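Long-range contacts in carboxylase (Deinococcus radiodurans, PDB 5H80), which probably carboxylates biotin at the expense of ATP, as the biotin carboxylase domain of a single-chain bacterial carboxylase: residues Leu421-Arg429 with Gln440-Ile450; Val279-Leu290 with Phe302-Phe312. One frame throughout, in Å; residues are numbered along the deposited sequence.

Contact 1 (Leu421-Arg429 with Gln440-Ile450)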
ATOM      1  N   LEU A 421     -13.359   5.179  16.574  1.00 25.32           N
ATOM      2  CA  LEU A 421     -12.598   4.809  15.346  1.00 26.34           C
ATOM      3  C   LEU A 421     -13.018   3.485  14.807  1.00 26.34           C
ATOM      4  O   LEU A 421     -12.985   2.427  15.535  1.00 28.71           O
ATOM      5  CB  LEU A 421     -11.168   4.879  15.646  1.00 24.87           C
ATOM      6  CG  LEU A 421     -10.217   4.715  14.427  1.00 27.28           C
ATOM      7  CD1 LEU A 421     -10.283   5.928  13.519  1.00 27.87           C
ATOM      8  CD2 LEU A 421      -8.817   4.536  14.990  1.00 29.46           C
ATOM      9  N   LEU A 422     -13.332   3.474  13.532  1.00 24.69           N
ATOM     10  CA  LEU A 422     -13.663   2.241  12.789  1.00 26.43           C
ATOM     11  C   LEU A 422     -12.535   1.833  11.845  1.00 29.91           C
ATOM     12  O   LEU A 422     -12.187   0.664  11.787  1.00 28.98           O
ATOM     13  CB  LEU A 422     -14.898   2.437  11.933  1.00 26.31           C
ATOM     14  CG  LEU A 422     -16.321   2.500  12.619  1.00 26.39           C
ATOM     15  CD1 LEU A 422     -17.370   2.876  11.571  1.00 28.77           C
ATOM     16  CD2 LEU A 422     -16.609   1.226  13.414  1.00 31.56           C
ATOM     17  N   ALA A 423     -11.950   2.848  11.136  1.00 25.66           N
ATOM     18  CA  ALA A 423     -10.814   2.513  10.281  1.00 27.06           C
ATOM     19  C   ALA A 423      -9.962   3.724   9.965  1.00 21.22           C
ATOM     20  O   ALA A 423     -10.482   4.846   9.906  1.00 23.47           O
ATOM     21  CB  ALA A 423     -11.320   1.895   8.974  1.00 28.36           C
ATOM     22  N   LYS A 424      -8.711   3.484   9.656  1.00 19.99           N
ATOM     23  CA  LYS A 424      -7.847   4.567   9.184  1.00 20.63           C
ATOM     24  C   LYS A 424      -7.528   4.352   7.692  1.00 20.44           C
ATOM     25  O   LYS A 424      -7.075   3.318   7.398  1.00 21.82           O
ATOM     26  CB  LYS A 424      -6.603   4.710   9.985  1.00 23.72           C
ATOM     27  CG  LYS A 424      -6.809   4.777  11.512  1.00 26.98           C
ATOM     28  CD  LYS A 424      -5.495   4.889  12.313  1.00 24.90           C
ATOM     29  CE  LYS A 424      -4.480   3.742  12.162  1.00 21.91           C
ATOM     30  NZ  LYS A 424      -3.291   3.722  13.069  1.00 25.34           N
ATOM     31  N   VAL A 425      -7.783   5.339   6.859  1.00 22.74           N
ATOM     32  CA  VAL A 425      -7.537   5.257   5.434  1.00 23.31           C
ATOM     33  C   VAL A 425      -6.397   6.138   5.073  1.00 19.12           C
ATOM     34  O   VAL A 425      -6.486   7.380   5.244  1.00 19.01           O
ATOM     35  CB  VAL A 425      -8.767   5.666   4.641  1.00 23.81           C
ATOM     36  CG1 VAL A 425      -8.558   5.696   3.062  1.00 25.37           C
ATOM     37  CG2 VAL A 425      -9.958   4.761   5.039  1.00 22.60           C
ATOM     38  N   VAL A 426      -5.358   5.524   4.509  1.00 20.39           N
ATOM     39  CA  VAL A 426      -4.112   6.230   4.220  1.00 19.46           C
ATOM     40  C   VAL A 426      -4.015   6.248   2.710  1.00 19.67           C
ATOM     41  O   VAL A 426      -4.110   5.168   2.083  1.00 22.25           O
ATOM     42  CB  VAL A 426      -2.887   5.639   4.858  1.00 23.63           C
ATOM     43  CG1 VAL A 426      -1.658   6.447   4.595  1.00 23.27           C
ATOM     44  CG2 VAL A 426      -3.120   5.485   6.402  1.00 25.54           C
ATOM     45  N   VAL A 427      -3.821   7.435   2.163  1.00 22.89           N
ATOM     46  CA  VAL A 427      -3.670   7.499   0.711  1.00 20.85           C
ATOM     47  C   VAL A 427      -2.343   8.133   0.375  1.00 22.04           C
ATOM     48  O   VAL A 427      -1.883   9.048   1.063  1.00 20.78           O
ATOM     49  CB  VAL A 427      -4.803   8.208   0.099  1.00 25.62           C
ATOM     50  CG1 VAL A 427      -4.534   8.533  -1.316  1.00 28.04           C
ATOM     51  CG2 VAL A 427      -6.076   7.380   0.170  1.00 25.90           C
ATOM     52  N   HIS A 428      -1.668   7.612  -0.656  1.00 20.96           N
ATOM     53  CA  HIS A 428      -0.248   7.991  -0.932  1.00 21.30           C
ATOM     54  C   HIS A 428       0.017   8.102  -2.429  1.00 25.45           C
ATOM     55  O   HIS A 428      -0.586   7.421  -3.182  1.00 24.26           O
ATOM     56  CB  HIS A 428       0.672   6.984  -0.366  1.00 24.56           C
ATOM     57  CG  HIS A 428       2.110   7.159  -0.718  1.00 26.97           C
ATOM     58  ND1 HIS A 428       2.813   6.186  -1.421  1.00 36.24           N
ATOM     59  CD2 HIS A 428       3.025   8.115  -0.391  1.00 30.94           C
ATOM     60  CE1 HIS A 428       4.088   6.539  -1.504  1.00 34.73           C
ATOM     61  NE2 HIS A 428       4.229   7.723  -0.922  1.00 31.19           N
ATOM     62  N   ARG A 429       0.658   9.197  -2.799  1.00 23.58           N
ATOM     63  CA  ARG A 429       1.113   9.310  -4.142  1.00 27.13           C
ATOM     64  C   ARG A 429       2.495   9.871  -4.231  1.00 27.73           C
ATOM     65  O   ARG A 429       3.118  10.366  -3.239  1.00 24.03           O
ATOM     66  CB  ARG A 429       0.165  10.142  -4.896  1.00 32.36           C
ATOM     67  CG  ARG A 429       0.077  11.544  -4.446  1.00 29.41           C
ATOM     68  CD  ARG A 429      -1.189  12.140  -5.073  1.00 34.70           C
ATOM     69  NE  ARG A 429      -1.042  12.496  -6.492  1.00 31.62           N
ATOM     70  CZ  ARG A 429      -1.973  12.335  -7.448  1.00 36.74           C
ATOM     71  NH1 ARG A 429      -3.100  11.724  -7.211  1.00 37.80           N
ATOM     72  NH2 ARG A 429      -1.752  12.812  -8.667  1.00 35.50           N
ATOM     73  N   GLN A 440      -7.652  12.126  -4.729  1.00 21.48           N
ATOM     74  CA  GLN A 440      -7.425  10.684  -4.539  1.00 24.36           C
ATOM     75  C   GLN A 440      -8.016  10.164  -3.263  1.00 21.75           C
ATOM     76  O   GLN A 440      -8.631   9.110  -3.220  1.00 20.95           O
ATOM     77  CB  GLN A 440      -5.957  10.412  -4.599  1.00 29.13           C
ATOM     78  CG  GLN A 440      -5.549   8.952  -4.665  1.00 29.65           C
ATOM     79  CD  GLN A 440      -4.003   8.782  -4.714  1.00 38.92           C
ATOM     80  OE1 GLN A 440      -3.298   9.600  -5.336  1.00 40.17           O
ATOM     81  NE2 GLN A 440      -3.478   7.725  -4.070  1.00 31.34           N
ATOM     82  N   ALA A 441      -7.813  10.931  -2.180  1.00 23.29           N
ATOM     83  CA  ALA A 441      -8.382  10.538  -0.903  1.00 20.25           C
ATOM     84  C   ALA A 441      -9.919  10.558  -0.865  1.00 18.53           C
ATOM     85  O   ALA A 441     -10.521   9.570  -0.378  1.00 22.14           O
ATOM     86  CB  ALA A 441      -7.849  11.383   0.176  1.00 26.88           C
ATOM     87  N   ALA A 442     -10.529  11.604  -1.502  1.00 22.23           N
ATOM     88  CA  ALA A 442     -11.979  11.662  -1.615  1.00 21.49           C
ATOM     89  C   ALA A 442     -12.523  10.474  -2.405  1.00 22.15           C
ATOM     90  O   ALA A 442     -13.478   9.803  -1.998  1.00 25.97           O
ATOM     91  CB  ALA A 442     -12.423  12.989  -2.193  1.00 22.82           C
ATOM     92  N   THR A 443     -11.864  10.126  -3.512  1.00 23.34           N
ATOM     93  CA  THR A 443     -12.264   8.923  -4.254  1.00 27.74           C
ATOM     94  C   THR A 443     -12.224   7.625  -3.441  1.00 31.29           C
ATOM     95  O   THR A 443     -13.210   6.833  -3.395  1.00 26.12           O
ATOM     96  CB  THR A 443     -11.517   8.853  -5.559  1.00 28.72           C
ATOM     97  OG1 THR A 443     -11.768  10.074  -6.282  1.00 29.19           O
ATOM     98  CG2 THR A 443     -11.888   7.633  -6.298  1.00 35.69           C
ATOM     99  N   ALA A 444     -11.126   7.424  -2.709  1.00 23.93           N
ATOM    100  CA  ALA A 444     -11.006   6.275  -1.885  1.00 24.73           C
ATOM    101  C   ALA A 444     -12.071   6.222  -0.796  1.00 25.05           C
ATOM    102  O   ALA A 444     -12.744   5.199  -0.634  1.00 25.80           O
ATOM    103  CB  ALA A 444      -9.596   6.235  -1.278  1.00 25.67           C
ATOM    104  N   LEU A 445     -12.352   7.320  -0.114  1.00 22.97           N
ATOM    105  CA  LEU A 445     -13.419   7.342   0.762  1.00 21.87           C
ATOM    106  C   LEU A 445     -14.792   7.054   0.178  1.00 30.36           C
ATOM    107  O   LEU A 445     -15.612   6.374   0.813  1.00 28.23           O
ATOM    108  CB  LEU A 445     -13.420   8.627   1.541  1.00 26.83           C
ATOM    109  CG  LEU A 445     -12.280   8.740   2.506  1.00 26.82           C
ATOM    110  CD1 LEU A 445     -12.600  10.045   3.244  1.00 28.10           C
ATOM    111  CD2 LEU A 445     -12.168   7.500   3.406  1.00 26.55           C
ATOM    112  N   SER A 446     -14.999   7.439  -1.075  1.00 28.21           N
ATOM    113  CA  SER A 446     -16.297   7.263  -1.734  1.00 30.50           C
ATOM    114  C   SER A 446     -16.480   5.833  -2.044  1.00 25.32           C
ATOM    115  O   SER A 446     -17.682   5.393  -2.222  1.00 28.64           O
ATOM    116  CB  SER A 446     -16.337   8.080  -3.035  1.00 25.36           C
ATOM    117  OG  SER A 446     -15.559   7.442  -4.094  1.00 24.98           O
ATOM    118  N   GLU A 447     -15.421   5.005  -2.005  1.00 26.59           N
ATOM    119  CA  GLU A 447     -15.534   3.565  -2.200  1.00 29.56           C
ATOM    120  C   GLU A 447     -15.687   2.790  -0.904  1.00 32.26           C
ATOM    121  O   GLU A 447     -15.734   1.575  -0.907  1.00 34.16           O
ATOM    122  CB  GLU A 447     -14.296   3.039  -2.980  1.00 31.45           C
ATOM    123  CG  GLU A 447     -14.351   3.377  -4.443  1.00 31.60           C
ATOM    124  CD  GLU A 447     -13.125   3.127  -5.327  1.00 35.26           C
ATOM    125  OE1 GLU A 447     -12.166   2.421  -4.908  1.00 33.83           O
ATOM    126  OE2 GLU A 447     -13.116   3.748  -6.468  1.00 37.29           O
ATOM    127  N   PHE A 448     -15.721   3.493   0.218  1.00 28.87           N
ATOM    128  CA  PHE A 448     -15.937   2.847   1.500  1.00 26.92           C
ATOM    129  C   PHE A 448     -17.415   2.585   1.812  1.00 30.07           C
ATOM    130  O   PHE A 448     -18.129   3.488   2.215  1.00 30.53           O
ATOM    131  CB  PHE A 448     -15.309   3.688   2.603  1.00 24.75           C
ATOM    132  CG  PHE A 448     -14.775   2.906   3.796  1.00 25.23           C
ATOM    133  CD1 PHE A 448     -13.721   3.475   4.493  1.00 23.21           C
ATOM    134  CD2 PHE A 448     -15.305   1.676   4.270  1.00 25.67           C
ATOM    135  CE1 PHE A 448     -13.155   2.864   5.612  1.00 25.01           C
ATOM    136  CE2 PHE A 448     -14.763   1.034   5.431  1.00 27.21           C
ATOM    137  CZ  PHE A 448     -13.654   1.630   6.092  1.00 28.58           C
ATOM    138  N   GLN A 449     -17.776   1.324   1.695  1.00 30.83           N
ATOM    139  CA  GLN A 449     -19.209   0.863   1.846  1.00 34.78           C
ATOM    140  C   GLN A 449     -19.321   0.432   3.277  1.00 29.47           C
ATOM    141  O   GLN A 449     -18.611  -0.482   3.674  1.00 32.55           O
ATOM    142  CB  GLN A 449     -19.477  -0.371   0.995  1.00 37.87           C
ATOM    143  CG  GLN A 449     -19.276  -0.260  -0.482  1.00 48.45           C
ATOM    144  CD  GLN A 449     -19.801  -1.483  -1.197  1.00 56.12           C
ATOM    145  OE1 GLN A 449     -21.014  -1.679  -1.305  1.00 65.34           O
ATOM    146  NE2 GLN A 449     -18.897  -2.318  -1.685  1.00 56.71           N
ATOM    147  N   ILE A 450     -20.059   1.204   4.061  1.00 32.50           N
ATOM    148  CA  ILE A 450     -20.433   0.839   5.373  1.00 35.23           C
ATOM    149  C   ILE A 450     -21.982   0.888   5.457  1.00 34.35           C
ATOM    150  O   ILE A 450     -22.574   1.874   5.051  1.00 40.31           O
ATOM    151  CB  ILE A 450     -19.803   1.789   6.419  1.00 37.18           C
ATOM    152  CG1 ILE A 450     -18.289   1.856   6.166  1.00 36.18           C
ATOM    153  CG2 ILE A 450     -20.069   1.288   7.833  1.00 43.52           C
ATOM    154  CD1 ILE A 450     -17.541   2.769   7.104  1.00 38.52           C
TER
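The amide of Gln440, on helix 434-446, reaches the end of strand 421-429 and uses both its polar atoms there. CG stands opposite the backbone N (chi1 -170°) and the chain runs out straight, which brings NE2 within 3.0 Å of His428 O, approached from above the carbonyl plane. OE1 accepts from Arg429 NH1 at 2.8 Å, in the plane of the amide carbonyl, although the guanidinium and amide planes are turned 49° apart. Arg429 NE makes a salt bridge with Asp431, and NH2 bonds Ala53 O of the second subunit. Val427 CG1 lies at a slant against the glutamine side chain, 3.1 Å from Gln440 NE2.

Back along the strand, Val427 CG2 lies 4.0 Å from Ala444 CB, while Val425 CG2 touches Leu445 CD2 (3.9 Å) on the helix and Phe448 CE1 (3.8 Å) just past it. Ala423 CB meets the Phe448 ring at its edge, and Ile450 CD1 lies over one face, toward the rim.

An alanine in place of Gln440 would probably leave His428 O and Arg429 NH1 without these partners. In this biotin carboxylase C-terminal domain, helix, turn and following strand meet the sheet through apolar contacts, so direction comes from the Gln440 amide.

Contact 2 (Val279-Leu290 with Phe302-Phe312)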
ATOM      1  N   VAL A 279      11.782  26.043   8.305  1.00 27.29           N
ATOM      2  CA  VAL A 279      10.896  25.808   9.470  1.00 28.15           C
ATOM      3  C   VAL A 279      10.999  24.329   9.796  1.00 26.32           C
ATOM      4  O   VAL A 279      11.017  23.953  10.962  1.00 25.23           O
ATOM      5  CB  VAL A 279       9.401  26.155   9.210  1.00 26.36           C
ATOM      6  CG1 VAL A 279       8.501  25.899  10.442  1.00 24.28           C
ATOM      7  CG2 VAL A 279       9.271  27.659   8.797  1.00 29.01           C
ATOM      8  N   ARG A 280      10.876  23.492   8.748  1.00 22.17           N
ATOM      9  CA  ARG A 280      11.160  22.068   8.914  1.00 27.42           C
ATOM     10  C   ARG A 280      12.427  21.779   9.680  1.00 21.58           C
ATOM     11  O   ARG A 280      12.330  20.981  10.609  1.00 20.68           O
ATOM     12  CB  ARG A 280      11.087  21.345   7.572  1.00 23.35           C
ATOM     13  CG  ARG A 280      11.421  19.863   7.668  1.00 25.71           C
ATOM     14  CD  ARG A 280      11.230  18.967   6.442  1.00 21.19           C
ATOM     15  NE  ARG A 280       9.884  18.943   5.927  1.00 22.59           N
ATOM     16  CZ  ARG A 280       9.420  19.649   4.901  1.00 20.98           C
ATOM     17  NH1 ARG A 280      10.245  20.414   4.120  1.00 24.91           N
ATOM     18  NH2 ARG A 280       8.173  19.595   4.608  1.00 24.59           N
ATOM     19  N   THR A 281      13.586  22.357   9.305  1.00 22.00           N
ATOM     20  CA  THR A 281      14.819  21.968   9.870  1.00 24.95           C
ATOM     21  C   THR A 281      14.805  22.482  11.314  1.00 21.72           C
ATOM     22  O   THR A 281      15.375  21.806  12.147  1.00 24.84           O
ATOM     23  CB  THR A 281      16.142  22.357   9.164  1.00 31.30           C
ATOM     24  OG1 THR A 281      16.918  23.291   9.905  1.00 46.82           O
ATOM     25  CG2 THR A 281      16.064  22.470   7.875  1.00 22.00           C
ATOM     26  N   ALA A 282      14.173  23.614  11.529  1.00 24.87           N
ATOM     27  CA  ALA A 282      14.085  24.051  12.965  1.00 23.69           C
ATOM     28  C   ALA A 282      13.259  23.182  13.905  1.00 22.43           C
ATOM     29  O   ALA A 282      13.716  22.826  15.075  1.00 22.50           O
ATOM     30  CB  ALA A 282      13.649  25.476  13.063  1.00 28.23           C
ATOM     31  N   LEU A 283      12.103  22.780  13.412  1.00 21.57           N
ATOM     32  CA  LEU A 283      11.255  21.843  14.140  1.00 24.52           C
ATOM     33  C   LEU A 283      11.934  20.547  14.441  1.00 24.62           C
ATOM     34  O   LEU A 283      11.984  20.079  15.552  1.00 23.43           O
ATOM     35  CB  LEU A 283      10.002  21.564  13.362  1.00 26.40           C
ATOM     36  CG  LEU A 283       8.673  22.248  13.422  1.00 33.36           C
ATOM     37  CD1 LEU A 283       8.270  23.105  14.650  1.00 26.67           C
ATOM     38  CD2 LEU A 283       8.161  22.687  12.119  1.00 32.08           C
ATOM     39  N   ILE A 284      12.594  19.943  13.447  1.00 21.87           N
ATOM     40  CA  ILE A 284      13.284  18.692  13.667  1.00 22.45           C
ATOM     41  C   ILE A 284      14.466  18.796  14.612  1.00 23.90           C
ATOM     42  O   ILE A 284      14.620  17.960  15.495  1.00 25.49           O
ATOM     43  CB  ILE A 284      13.667  18.066  12.341  1.00 20.05           C
ATOM     44  CG1 ILE A 284      12.322  17.898  11.560  1.00 21.79           C
ATOM     45  CG2 ILE A 284      14.491  16.837  12.595  1.00 19.89           C
ATOM     46  CD1 ILE A 284      12.658  17.359  10.120  1.00 22.74           C
ATOM     47  N   GLY A 285      15.174  19.922  14.539  1.00 22.51           N
ATOM     48  CA  GLY A 285      16.315  20.198  15.417  1.00 23.37           C
ATOM     49  C   GLY A 285      15.842  20.247  16.882  1.00 25.09           C
ATOM     50  O   GLY A 285      16.533  19.645  17.721  1.00 23.31           O
ATOM     51  N   ALA A 286      14.788  21.003  17.140  1.00 25.87           N
ATOM     52  CA  ALA A 286      14.152  21.037  18.486  1.00 24.99           C
ATOM     53  C   ALA A 286      13.786  19.663  19.009  1.00 26.36           C
ATOM     54  O   ALA A 286      14.164  19.255  20.125  1.00 26.05           O
ATOM     55  CB  ALA A 286      12.895  21.938  18.536  1.00 24.95           C
ATOM     56  N   ALA A 287      13.091  18.837  18.148  1.00 21.48           N
ATOM     57  CA  ALA A 287      12.739  17.526  18.529  1.00 24.54           C
ATOM     58  C   ALA A 287      13.958  16.610  18.822  1.00 25.00           C
ATOM     59  O   ALA A 287      13.987  15.850  19.777  1.00 23.59           O
ATOM     60  CB  ALA A 287      11.811  16.991  17.408  1.00 22.37           C
ATOM     61  N   LEU A 288      14.981  16.649  17.976  1.00 26.62           N
ATOM     62  CA  LEU A 288      16.206  15.950  18.191  1.00 27.41           C
ATOM     63  C   LEU A 288      16.990  16.305  19.484  1.00 28.43           C
ATOM     64  O   LEU A 288      17.437  15.391  20.136  1.00 27.91           O
ATOM     65  CB  LEU A 288      17.100  16.049  16.978  1.00 28.67           C
ATOM     66  CG  LEU A 288      16.671  15.333  15.638  1.00 25.62           C
ATOM     67  CD1 LEU A 288      17.631  15.706  14.547  1.00 26.16           C
ATOM     68  CD2 LEU A 288      16.504  13.783  15.818  1.00 23.94           C
ATOM     69  N   GLN A 289      16.990  17.579  19.879  1.00 30.15           N
ATOM     70  CA  GLN A 289      17.567  18.107  21.173  1.00 30.34           C
ATOM     71  C   GLN A 289      16.827  17.542  22.385  1.00 25.47           C
ATOM     72  O   GLN A 289      17.471  16.959  23.195  1.00 27.98           O
ATOM     73  CB  GLN A 289      17.436  19.627  21.265  1.00 28.11           C
ATOM     74  CG  GLN A 289      18.349  20.409  20.339  1.00 31.04           C
ATOM     75  CD  GLN A 289      18.212  21.887  20.578  1.00 33.37           C
ATOM     76  OE1 GLN A 289      17.360  22.614  19.948  1.00 35.25           O
ATOM     77  NE2 GLN A 289      18.912  22.337  21.631  1.00 35.86           N
ATOM     78  N   LEU A 290      15.500  17.552  22.382  1.00 26.75           N
ATOM     79  CA  LEU A 290      14.685  16.964  23.418  1.00 30.34           C
ATOM     80  C   LEU A 290      14.988  15.482  23.575  1.00 29.33           C
ATOM     81  O   LEU A 290      15.190  14.954  24.662  1.00 32.79           O
ATOM     82  CB  LEU A 290      13.226  17.173  23.088  1.00 34.83           C
ATOM     83  CG  LEU A 290      12.848  18.620  23.187  1.00 30.51           C
ATOM     84  CD1 LEU A 290      11.494  18.841  22.563  1.00 29.98           C
ATOM     85  CD2 LEU A 290      12.877  19.110  24.626  1.00 31.78           C
ATOM     86  N   PHE A 302       7.221  14.658  19.055  1.00 23.94           N
ATOM     87  CA  PHE A 302       7.274  15.964  19.624  1.00 22.22           C
ATOM     88  C   PHE A 302       6.335  16.863  18.796  1.00 24.14           C
ATOM     89  O   PHE A 302       6.552  17.050  17.561  1.00 20.75           O
ATOM     90  CB  PHE A 302       8.690  16.431  19.615  1.00 23.28           C
ATOM     91  CG  PHE A 302       9.552  15.625  20.460  1.00 26.04           C
ATOM     92  CD1 PHE A 302       9.654  15.943  21.834  1.00 29.34           C
ATOM     93  CD2 PHE A 302      10.121  14.421  19.999  1.00 28.02           C
ATOM     94  CE1 PHE A 302      10.420  15.153  22.689  1.00 25.42           C
ATOM     95  CE2 PHE A 302      10.839  13.593  20.878  1.00 30.95           C
ATOM     96  CZ  PHE A 302      11.009  13.993  22.204  1.00 29.77           C
ATOM     97  N   GLU A 303       5.334  17.387  19.473  1.00 19.68           N
ATOM     98  CA  GLU A 303       4.198  18.189  18.924  1.00 23.50           C
ATOM     99  C   GLU A 303       4.508  19.725  19.073  1.00 22.59           C
ATOM    100  O   GLU A 303       4.987  20.165  20.121  1.00 24.58           O
ATOM    101  CB  GLU A 303       2.842  17.873  19.454  1.00 28.38           C
ATOM    102  CG  GLU A 303       2.508  16.421  19.304  1.00 27.62           C
ATOM    103  CD  GLU A 303       1.102  16.102  19.839  1.00 38.99           C
ATOM    104  OE1 GLU A 303       0.487  17.004  20.461  1.00 42.28           O
ATOM    105  OE2 GLU A 303       0.637  14.986  19.612  1.00 47.18           O
ATOM    106  N   PHE A 304       4.219  20.460  18.025  1.00 23.26           N
ATOM    107  CA  PHE A 304       4.389  21.916  18.036  1.00 23.44           C
ATOM    108  C   PHE A 304       3.177  22.610  17.411  1.00 26.24           C
ATOM    109  O   PHE A 304       2.488  22.059  16.552  1.00 23.87           O
ATOM    110  CB  PHE A 304       5.628  22.318  17.217  1.00 21.58           C
ATOM    111  CG  PHE A 304       6.877  21.712  17.652  1.00 21.13           C
ATOM    112  CD1 PHE A 304       7.769  22.360  18.545  1.00 22.64           C
ATOM    113  CD2 PHE A 304       7.287  20.437  17.161  1.00 22.84           C
ATOM    114  CE1 PHE A 304       8.931  21.860  18.910  1.00 21.40           C
ATOM    115  CE2 PHE A 304       8.543  19.868  17.569  1.00 24.03           C
ATOM    116  CZ  PHE A 304       9.363  20.564  18.495  1.00 25.33           C
ATOM    117  N   LEU A 305       2.939  23.847  17.860  1.00 23.53           N
ATOM    118  CA  LEU A 305       2.120  24.810  17.158  1.00 27.02           C
ATOM    119  C   LEU A 305       3.064  25.781  16.437  1.00 23.97           C
ATOM    120  O   LEU A 305       4.087  26.255  16.990  1.00 23.66           O
ATOM    121  CB  LEU A 305       1.184  25.608  18.095  1.00 25.19           C
ATOM    122  CG  LEU A 305       0.145  24.763  18.871  1.00 27.26           C
ATOM    123  CD1 LEU A 305      -0.653  25.706  19.765  1.00 30.90           C
ATOM    124  CD2 LEU A 305      -0.670  23.972  17.893  1.00 24.86           C
ATOM    125  N   VAL A 306       2.740  26.033  15.158  1.00 20.97           N
ATOM    126  CA  VAL A 306       3.546  26.803  14.308  1.00 22.70           C
ATOM    127  C   VAL A 306       2.729  27.930  13.610  1.00 22.07           C
ATOM    128  O   VAL A 306       1.632  27.690  13.032  1.00 24.59           O
ATOM    129  CB  VAL A 306       4.202  25.840  13.198  1.00 23.62           C
ATOM    130  CG1 VAL A 306       5.121  26.627  12.250  1.00 27.33           C
ATOM    131  CG2 VAL A 306       4.950  24.655  13.805  1.00 25.37           C
ATOM    132  N   THR A 307       3.219  29.202  13.744  1.00 24.01           N
ATOM    133  CA  THR A 307       2.512  30.373  13.346  1.00 23.97           C
ATOM    134  C   THR A 307       2.814  30.475  11.789  1.00 19.90           C
ATOM    135  O   THR A 307       3.789  29.873  11.356  1.00 21.73           O
ATOM    136  CB  THR A 307       3.080  31.669  13.975  1.00 25.50           C
ATOM    137  OG1 THR A 307       4.390  31.986  13.509  1.00 29.55           O
ATOM    138  CG2 THR A 307       2.994  31.553  15.488  1.00 28.07           C
ATOM    139  N   PRO A 308       2.054  31.339  11.095  1.00 24.19           N
ATOM    140  CA  PRO A 308       2.189  31.424   9.633  1.00 24.39           C
ATOM    141  C   PRO A 308       3.573  31.784   9.188  1.00 23.39           C
ATOM    142  O   PRO A 308       4.028  31.262   8.172  1.00 29.53           O
ATOM    143  CB  PRO A 308       1.072  32.454   9.271  1.00 24.42           C
ATOM    144  CG  PRO A 308       0.075  32.182  10.324  1.00 26.25           C
ATOM    145  CD  PRO A 308       0.881  32.052  11.543  1.00 25.03           C
ATOM    146  N   GLY A 309       4.323  32.573   9.983  1.00 25.22           N
ATOM    147  CA  GLY A 309       5.657  33.027   9.693  1.00 24.88           C
ATOM    148  C   GLY A 309       6.760  32.091  10.199  1.00 25.29           C
ATOM    149  O   GLY A 309       7.933  32.357  10.022  1.00 25.69           O
ATOM    150  N   GLY A 310       6.354  31.009  10.865  1.00 25.46           N
ATOM    151  CA  GLY A 310       7.256  29.931  11.221  1.00 27.68           C
ATOM    152  C   GLY A 310       7.845  30.044  12.648  1.00 24.67           C
ATOM    153  O   GLY A 310       8.717  29.275  13.012  1.00 29.55           O
ATOM    154  N   ASP A 311       7.336  30.919  13.483  1.00 24.49           N
ATOM    155  CA  ASP A 311       7.502  30.721  14.909  1.00 25.78           C
ATOM    156  C   ASP A 311       6.901  29.393  15.348  1.00 20.94           C
ATOM    157  O   ASP A 311       5.787  29.002  14.933  1.00 25.61           O
ATOM    158  CB  ASP A 311       6.826  31.884  15.723  1.00 24.63           C
ATOM    159  CG  ASP A 311       7.626  33.205  15.649  1.00 25.58           C
ATOM    160  OD1 ASP A 311       8.857  33.250  15.371  1.00 24.45           O
ATOM    161  OD2 ASP A 311       6.960  34.245  15.830  1.00 26.23           O
ATOM    162  N   PHE A 312       7.560  28.763  16.292  1.00 22.19           N
ATOM    163  CA  PHE A 312       6.984  27.451  16.838  1.00 22.38           C
ATOM    164  C   PHE A 312       7.018  27.395  18.386  1.00 26.23           C
ATOM    165  O   PHE A 312       7.886  28.077  19.026  1.00 31.18           O
ATOM    166  CB  PHE A 312       7.579  26.196  16.131  1.00 24.65           C
ATOM    167  CG  PHE A 312       9.028  26.035  16.264  1.00 24.19           C
ATOM    168  CD1 PHE A 312       9.623  25.422  17.379  1.00 26.52           C
ATOM    169  CD2 PHE A 312       9.923  26.652  15.364  1.00 26.61           C
ATOM    170  CE1 PHE A 312      11.002  25.288  17.507  1.00 30.41           C
ATOM    171  CE2 PHE A 312      11.282  26.524  15.499  1.00 34.94           C
ATOM    172  CZ  PHE A 312      11.862  25.844  16.589  1.00 34.52           C
TER
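Leu283 CD1 touches two phenylalanines where helix 277-293 packs on the antiparallel sheet of the ATP-binding domain, the region related to carbamoyl-phosphate synthase and thus probably of the ATP-grasp fold. The methyl lies over one face of Phe304, a CH-pi contact 3.9 Å from the ring centroid, and also 3.4 Å from Phe312 CG. It reaches Val306 CG2 as well, the leucine and valine meeting tip to tip.

Alanines let the rings come close to the helix. Ala282 CB approaches Phe312 CE2 at 3.6 Å, and Ala286 CB touches both Phe304 CZ and Phe312 CE1. The next residue, Ala287, packs its CB against Phe302 CB, its carbonyl oxygen lying over the Phe302 face toward the rim. Leu290 slides past the same ring in the opposite direction, with CB 3.5 Å from Phe302 CE1.

What positions these rings is the hairpin formed by strands 299-306 and 312-318. Phe302, Phe304 and Val306 alternate along the first strand and point to the helix, while Phe312 opens the second; with CG between backbone N and carbonyl carbon (chi1 61°), its ring is set alongside Ala282 and Ala286. Backbone bonds to Val240 and Ile238 hold the first strand against strand 236-245, and Ile284, on the helix side away from 302-312, touches Val240 and Trp253.

The type I turn from Thr307 to Gly310 brings the chain back against Val279, at the start of segment 279-290. Gly310 has positive phi (95°), and a CB there would run into the valine methyl beside it: Val279 CG2 lies 3.9 Å from Gly310 CA.

Overall arrangement
From the N terminus, the chain first passes through the parallel sheet that includes strand 34-37, then enters the ATP-binding region. There contact 2 closes a short loop, with 11 residues between helical segment 279-290 and 302-312, joining helix 277-293 to the four-stranded antiparallel sheet. The chain continues through helices 325-332 and 336-344 before contact 1 closes a second loop, 10 residues between 421-429 and 440-450, joining helix 434-446 to another antiparallel sheet. The loops follow in series, neither nesting nor crossing. Their centres are 29 Å apart and their nearest atoms about 13 Å. Strand 264-270 belongs to contact 1's sheet, although it precedes contact 2 in the chain.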